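UPF0045 protein MJ1052 (Methanocaldococcus jannaschii, PDB 2EPI) is of unknown function but probably resembles thiamine-binding proteins and may bind thiamine or a related small molecule. Local coordinates at residues 24-27 with 28-32; 41-45 with 46-50; 51-54 with 55-59. All blocks are in the same frame, centred on the assembly; numbering follows the deposited sequence.

The three contacts follow one another along a chain with ferredoxin-like β-α-β-β-α-β topology. Interaction 1 covers most of helix 23-33, interaction 2 is the hairpin of strands 39-43 and 46-50, and interaction 3 the start of helix 53-68. The hairpin forms one side of the four-stranded antiparallel sheet, and both helices pack on that sheet. The centres of interactions 1 and 2 lie about 12 Å apart, those of 2 and 3 about 15 Å, and those of 1 and 3 about 17 Å. Ile-30 packs on Thr-42 and Thr-47, while Ile-56 reaches Leu-49. Interactions 1 and 2 also touch the second subunit and interaction 3 the third, so all three sit where the chain meets neighbouring subunits.

Interaction 1: 24-27 with 28-32; sequences KYVK and KAIEV
Tyr-25 offers two flat groups: its carbonyl is held by Ala-29 N at 3.0 Å, while its phenol ring turns from 28-32 onto Pro-15, Val-67, Asp-70 and Val-71. The next peptide group presents Val-26 O to Ile-30 N, and aliphatic carbons lie close to the same oxygen. Ala-29 CB lies 3.6 Å from Val-26 O, and Ile-30 CG1 comes to 3.3 Å from that oxygen. Four successive i to i+4 backbone bonds hold the helix, among them Glu-31 N to Lys-27 O, also 3.0 Å. On the flank that meets Ile-97 of the second subunit, Val-26 CG1 and Ile-30 CD1 come together at 4.3 Å. Ile-30 sets CG1 beside its own backbone N (chi1 -68°), which folds that branch back over the Val-26 carbonyl. Lys-28 starts alongside the turn, CB 3.4 Å from Tyr-25 O, then runs out extended to a salt bridge with Asp-70 and a hydrogen bond to Thr-66 O. The helix is thus amphipathic: Ala-29 is buried against Ile-13 and Ala-63, while Lys-24, Lys-27 and Glu-31 keep their charges on the exposed side.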
loop_
_atom_site.group_PDB
_atom_site.type_symbol
_atom_site.label_atom_id
_atom_site.label_comp_id
_atom_site.label_asym_id
_atom_site.label_seq_id
_atom_site.Cartn_x
_atom_site.Cartn_y
_atom_site.Cartn_z
ATOM N N LYS A 24 17.971 4.297 -10.802
ATOM C CA LYS A 24 17.958 5.027 -12.062
ATOM C C LYS A 24 16.526 5.323 -12.502
ATOM O O LYS A 24 16.232 6.406 -13.003
ATOM C CB LYS A 24 18.680 4.217 -13.142
ATOM C CG LYS A 24 19.369 5.071 -14.196
ATOM C CD LYS A 24 20.297 4.235 -15.065
ATOM C CE LYS A 24 21.296 5.104 -15.823
ATOM N NZ LYS A 24 20.640 6.067 -16.756
ATOM N N TYR A 25 15.635 4.359 -12.301
ATOM C CA TYR A 25 14.239 4.521 -12.691
ATOM C C TYR A 25 13.465 5.363 -11.684
ATOM O O TYR A 25 12.553 6.108 -12.051
ATOM C CB TYR A 25 13.594 3.147 -12.850
ATOM C CG TYR A 25 14.357 2.264 -13.809
ATOM C CD1 TYR A 25 14.536 2.642 -15.139
ATOM C CD2 TYR A 25 14.933 1.069 -13.380
ATOM C CE1 TYR A 25 15.271 1.855 -16.018
ATOM C CE2 TYR A 25 15.670 0.272 -14.252
ATOM C CZ TYR A 25 15.835 0.672 -15.569
ATOM O OH TYR A 25 16.568 -0.107 -16.435
ATOM N N VAL A 26 13.833 5.240 -10.414
ATOM C CA VAL A 26 13.189 6.007 -9.356
ATOM C C VAL A 26 13.472 7.482 -9.615
ATOM O O VAL A 26 12.605 8.339 -9.449
ATOM C CB VAL A 26 13.752 5.614 -7.968
ATOM C CG1 VAL A 26 13.138 6.483 -6.882
ATOM C CG2 VAL A 26 13.474 4.140 -7.699
ATOM N N LYS A 27 14.699 7.766 -10.030
ATOM C CA LYS A 27 15.120 9.126 -10.328
ATOM C C LYS A 27 14.323 9.668 -11.509
ATOM O O LYS A 27 13.874 10.813 -11.499
ATOM C CB LYS A 27 16.614 9.135 -10.655
ATOM C CG LYS A 27 17.172 10.485 -11.067
ATOM C CD LYS A 27 18.643 10.363 -11.448
ATOM C CE LYS A 27 18.827 9.398 -12.612
ATOM N NZ LYS A 27 20.252 9.237 -13.006
ATOM N N LYS A 28 14.149 8.832 -12.526
ATOM C CA LYS A 28 13.412 9.211 -13.723
ATOM C C LYS A 28 11.985 9.634 -13.371
ATOM O O LYS A 28 11.485 10.645 -13.866
ATOM C CB LYS A 28 13.382 8.030 -14.695
ATOM C CG LYS A 28 13.095 8.399 -16.139
ATOM C CD LYS A 28 13.181 7.173 -17.040
ATOM C CE LYS A 28 13.052 7.547 -18.511
ATOM N NZ LYS A 28 12.818 6.355 -19.376
ATOM N N ALA A 29 11.341 8.857 -12.505
ATOM C CA ALA A 29 9.974 9.141 -12.083
ATOM C C ALA A 29 9.891 10.476 -11.358
ATOM O O ALA A 29 8.981 11.268 -11.595
ATOM C CB ALA A 29 9.467 8.026 -11.178
ATOM N N ILE A 30 10.846 10.718 -10.466
ATOM C CA ILE A 30 10.877 11.963 -9.714
ATOM C C ILE A 30 10.977 13.159 -10.654
ATOM O O ILE A 30 10.305 14.170 -10.455
ATOM C CB ILE A 30 12.066 11.982 -8.732
ATOM C CG1 ILE A 30 11.832 10.949 -7.624
ATOM C CG2 ILE A 30 12.240 13.375 -8.148
ATOM C CD1 ILE A 30 12.984 10.812 -6.655
ATOM N N GLU A 31 11.808 13.043 -11.685
ATOM C CA GLU A 31 11.957 14.135 -12.636
ATOM C C GLU A 31 10.634 14.443 -13.332
ATOM O O GLU A 31 10.361 15.590 -13.689
ATOM C CB GLU A 31 13.031 13.800 -13.672
ATOM C CG GLU A 31 14.436 13.805 -13.097
ATOM C CD GLU A 31 14.775 15.122 -12.423
ATOM O OE1 GLU A 31 14.783 16.163 -13.117
ATOM O OE2 GLU A 31 15.026 15.117 -11.198
ATOM N N VAL A 32 9.812 13.420 -13.529
ATOM C CA VAL A 32 8.523 13.626 -14.167
ATOM C C VAL A 32 7.637 14.487 -13.268
ATOM O O VAL A 32 6.969 15.404 -13.743
ATOM C CB VAL A 32 7.818 12.280 -14.449
ATOM C CG1 VAL A 32 6.356 12.517 -14.788
ATOM C CG2 VAL A 32 8.514 11.568 -15.599
#

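Interaction 2: 41-45 with 46-50; sequences ETNAM and GTVLE
A tight β-hairpin joins strands 39-43 and 46-50, with the chain reversing through Ala-44 and Met-45. Glu-41 and Val-48 form an antiparallel hydrogen-bonded pair, Glu-41 N to Val-48 O at 2.9 Å and Val-48 N to Glu-41 O at 2.8 Å; nearer the turn, Asn-43 N reaches Gly-46 O at 2.9 Å. Between these, Thr-42 and Thr-47 make a non-hydrogen-bonded pair whose side chains cross on the face under helix 23-33. Their hydroxyls, OG1 to OG1, are hydrogen-bonded at 3.3 Å, with either able to be the donor, and Thr-47 CG2 lies 3.7 Å from Thr-42 OG1. Phe-33 of that helix touches Thr-47. On the other face Asn-43 turns CG between its backbone N and carbonyl carbon (chi1 61°), which carries the amide back over the turn. There OD1 accepts from Met-45 N at 2.7 Å, closing an Asx turn. The NH2 end lies near Val-48, ND2 to CG2 3.9 Å, and is hydrogen-bonded to Glu-10. At the tip, Ala-44 O accepts from Lys-93 of the second subunit, and Asn-43 packs on its counterpart there. With both ends of its amide engaged, Asn-43 has little freedom to flip or rotate, so one polar side chain both fixes the turn and ties it to the neighbouring strand 6-16.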
loop_
_atom_site.group_PDB
_atom_site.type_symbol
_atom_site.label_atom_id
_atom_site.label_comp_id
_atom_site.label_asym_id
_atom_site.label_seq_id
_atom_site.Cartn_x
_atom_site.Cartn_y
_atom_site.Cartn_z
ATOM N N GLU A 41 8.097 15.963 -2.238
ATOM C CA GLU A 41 8.900 15.617 -1.072
ATOM C C GLU A 41 9.243 14.133 -1.118
ATOM O O GLU A 41 8.446 13.294 -0.712
ATOM C CB GLU A 41 8.131 15.922 0.217
ATOM C CG GLU A 41 7.882 17.404 0.468
ATOM C CD GLU A 41 9.170 18.201 0.565
ATOM O OE1 GLU A 41 10.113 17.720 1.225
ATOM O OE2 GLU A 41 9.237 19.310 -0.009
ATOM N N THR A 42 10.433 13.821 -1.615
ATOM C CA THR A 42 10.886 12.440 -1.732
ATOM C C THR A 42 11.488 11.904 -0.441
ATOM O O THR A 42 12.266 12.584 0.226
ATOM C CB THR A 42 11.952 12.298 -2.847
ATOM O OG1 THR A 42 11.357 12.576 -4.119
ATOM C CG2 THR A 42 12.532 10.883 -2.864
ATOM N N ASN A 43 11.098 10.690 -0.077
ATOM C CA ASN A 43 11.645 10.045 1.102
ATOM C C ASN A 43 12.254 8.722 0.647
ATOM O O ASN A 43 12.220 8.398 -0.541
ATOM C CB ASN A 43 10.569 9.857 2.187
ATOM C CG ASN A 43 9.405 8.991 1.741
ATOM O OD1 ASN A 43 9.544 7.780 1.573
ATOM N ND2 ASN A 43 8.239 9.611 1.568
ATOM N N ALA A 44 12.822 7.961 1.573
ATOM C CA ALA A 44 13.468 6.704 1.227
ATOM C C ALA A 44 12.558 5.576 0.744
ATOM O O ALA A 44 13.053 4.565 0.256
ATOM C CB ALA A 44 14.305 6.218 2.413
ATOM N N MET A 45 11.240 5.737 0.866
ATOM C CA MET A 45 10.319 4.679 0.444
ATOM C C MET A 45 9.263 5.097 -0.588
ATOM O O MET A 45 8.427 4.289 -0.997
ATOM C CB MET A 45 9.614 4.088 1.669
ATOM C CG MET A 45 10.528 3.292 2.605
ATOM S SD MET A 45 11.186 1.781 1.836
ATOM C CE MET A 45 9.752 0.692 1.905
ATOM N N GLY A 46 9.299 6.351 -1.003
ATOM C CA GLY A 46 8.335 6.826 -1.979
ATOM C C GLY A 46 8.448 8.330 -2.082
ATOM O O GLY A 46 9.368 8.923 -1.516
ATOM N N THR A 47 7.521 8.942 -2.805
ATOM C CA THR A 47 7.516 10.391 -2.964
ATOM C C THR A 47 6.161 10.952 -2.568
ATOM O O THR A 47 5.129 10.456 -3.013
ATOM C CB THR A 47 7.796 10.792 -4.414
ATOM O OG1 THR A 47 9.100 10.336 -4.792
ATOM C CG2 THR A 47 7.725 12.313 -4.570
ATOM N N VAL A 48 6.169 11.978 -1.724
ATOM C CA VAL A 48 4.934 12.618 -1.290
ATOM C C VAL A 48 4.686 13.803 -2.217
ATOM O O VAL A 48 5.611 14.540 -2.555
ATOM C CB VAL A 48 5.034 13.103 0.184
ATOM C CG1 VAL A 48 3.838 13.987 0.536
ATOM C CG2 VAL A 48 5.083 11.901 1.109
ATOM N N LEU A 49 3.441 13.969 -2.643
ATOM C CA LEU A 49 3.093 15.054 -3.548
ATOM C C LEU A 49 1.926 15.836 -2.976
ATOM O O LEU A 49 1.088 15.285 -2.260
ATOM C CB LEU A 49 2.701 14.492 -4.924
ATOM C CG LEU A 49 3.681 13.537 -5.609
ATOM C CD1 LEU A 49 2.994 12.839 -6.784
ATOM C CD2 LEU A 49 4.909 14.311 -6.071
ATOM N N GLU A 50 1.890 17.127 -3.293
ATOM C CA GLU A 50 0.822 18.014 -2.855
ATOM C C GLU A 50 0.396 18.836 -4.066
ATOM O O GLU A 50 1.231 19.436 -4.741
ATOM C CB GLU A 50 1.301 18.962 -1.753
ATOM C CG GLU A 50 0.224 19.968 -1.330
ATOM C CD GLU A 50 0.772 21.118 -0.497
ATOM O OE1 GLU A 50 1.411 20.853 0.541
ATOM O OE2 GLU A 50 0.558 22.289 -0.880
#

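Interaction 3: 51-54 with 55-59; sequences GDLD and EILKA
Asp-52 lies across the base of the Glu-55 side chain, its CB 3.9 Å from Glu-55 CG. With chi1 at 178°, CG points opposite the backbone N and the carboxylate reaches over the start of the helix, where OD2 accepts from Glu-55 N at 3.2 Å. The N-H meets that oxygen on its anti side, 25° out of the carboxylate plane. The other oxygen, OD1, accepts from the backbone N of Arg-5. The two carboxylates are turned 29° apart, and a water bridges them, donating to Asp-52 OD2 at 2.7 Å and to Glu-55 OE2. Lys-58 NZ, at the end of an extended chain, makes a salt bridge to the same OE2 at 3.0 Å; together with the water it probably eases the repulsion between the two acids.

Asp-52 is thus the N-cap of helix 53-68, placed just after the corner at Gly-51 where the chain leaves strand 46-50 and turns into the helix that packs across the sheet. Backbone bonds then take over, with Ile-56 N reaching Asp-52 O at 3.0 Å.

On the inner side Ile-56 extends CD1 back to Gly-51 O, 3.9 Å away, and settles over Val-7, Ala-9 and Ile-80. Leu-53 and Leu-57 meet a turn apart, CG to CD1 4.1 Å, and both touch Lys-61 of the third subunit, whose NZ forms a salt bridge with Asp-54 OD1.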
loop_
_atom_site.group_PDB
_atom_site.type_symbol
_atom_site.label_atom_id
_atom_site.label_comp_id
_atom_site.label_asym_id
_atom_site.label_seq_id
_atom_site.Cartn_x
_atom_site.Cartn_y
_atom_site.Cartn_z
ATOM N N GLY A 51 -0.903 18.854 -4.341
ATOM C CA GLY A 51 -1.395 19.610 -5.478
ATOM C C GLY A 51 -2.756 19.133 -5.935
ATOM O O GLY A 51 -3.420 18.376 -5.232
ATOM N N ASP A 52 -3.167 19.579 -7.121
ATOM C CA ASP A 52 -4.458 19.212 -7.687
ATOM C C ASP A 52 -4.558 17.710 -7.951
ATOM O O ASP A 52 -3.619 17.097 -8.463
ATOM C CB ASP A 52 -4.694 19.973 -8.992
ATOM C CG ASP A 52 -6.002 19.595 -9.651
ATOM O OD1 ASP A 52 -7.071 19.977 -9.120
ATOM O OD2 ASP A 52 -5.963 18.900 -10.692
ATOM N N LEU A 53 -5.708 17.126 -7.622
ATOM C CA LEU A 53 -5.911 15.690 -7.805
ATOM C C LEU A 53 -5.698 15.221 -9.239
ATOM O O LEU A 53 -5.054 14.201 -9.469
ATOM C CB LEU A 53 -7.309 15.281 -7.329
ATOM C CG LEU A 53 -7.688 13.802 -7.481
ATOM C CD1 LEU A 53 -6.639 12.911 -6.829
ATOM C CD2 LEU A 53 -9.049 13.566 -6.843
ATOM N N ASP A 54 -6.234 15.957 -10.208
ATOM C CA ASP A 54 -6.068 15.557 -11.594
ATOM C C ASP A 54 -4.608 15.632 -12.030
ATOM O O ASP A 54 -4.138 14.781 -12.781
ATOM C CB ASP A 54 -6.939 16.415 -12.516
ATOM C CG ASP A 54 -8.418 16.185 -12.292
ATOM O OD1 ASP A 54 -8.805 15.021 -12.057
ATOM O OD2 ASP A 54 -9.197 17.163 -12.362
ATOM N N GLU A 55 -3.887 16.643 -11.559
ATOM C CA GLU A 55 -2.483 16.769 -11.925
ATOM C C GLU A 55 -1.680 15.612 -11.339
ATOM O O GLU A 55 -0.765 15.094 -11.981
ATOM C CB GLU A 55 -1.915 18.107 -11.446
ATOM C CG GLU A 55 -2.506 19.307 -12.183
ATOM C CD GLU A 55 -2.373 19.178 -13.692
ATOM O OE1 GLU A 55 -1.228 19.109 -14.185
ATOM O OE2 GLU A 55 -3.412 19.140 -14.390
ATOM N N ILE A 56 -2.026 15.202 -10.124
ATOM C CA ILE A 56 -1.321 14.097 -9.481
ATOM C C ILE A 56 -1.601 12.795 -10.222
ATOM O O ILE A 56 -0.708 11.963 -10.384
ATOM C CB ILE A 56 -1.722 13.972 -7.990
ATOM C CG1 ILE A 56 -1.031 15.085 -7.192
ATOM C CG2 ILE A 56 -1.331 12.593 -7.439
ATOM C CD1 ILE A 56 -1.397 15.125 -5.723
ATOM N N LEU A 57 -2.838 12.623 -10.680
ATOM C CA LEU A 57 -3.200 11.417 -11.422
ATOM C C LEU A 57 -2.426 11.358 -12.738
ATOM O O LEU A 57 -1.925 10.302 -13.125
ATOM C CB LEU A 57 -4.709 11.394 -11.688
ATOM C CG LEU A 57 -5.555 11.149 -10.438
ATOM C CD1 LEU A 57 -7.014 11.452 -10.729
ATOM C CD2 LEU A 57 -5.379 9.713 -9.979
ATOM N N LYS A 58 -2.326 12.496 -13.422
ATOM C CA LYS A 58 -1.597 12.557 -14.685
ATOM C C LYS A 58 -0.110 12.312 -14.435
ATOM O O LYS A 58 0.551 11.614 -15.200
ATOM C CB LYS A 58 -1.747 13.930 -15.345
ATOM C CG LYS A 58 -3.160 14.346 -15.719
ATOM C CD LYS A 58 -3.124 15.766 -16.280
ATOM C CE LYS A 58 -4.506 16.360 -16.451
ATOM N NZ LYS A 58 -4.403 17.795 -16.861
ATOM N N ALA A 59 0.413 12.914 -13.369
ATOM C CA ALA A 59 1.823 12.765 -13.029
ATOM C C ALA A 59 2.108 11.316 -12.674
ATOM O O ALA A 59 3.144 10.767 -13.044
ATOM C CB ALA A 59 2.187 13.675 -11.853
HETATM O O HOH W 1 -5.813 20.145 -13.041
#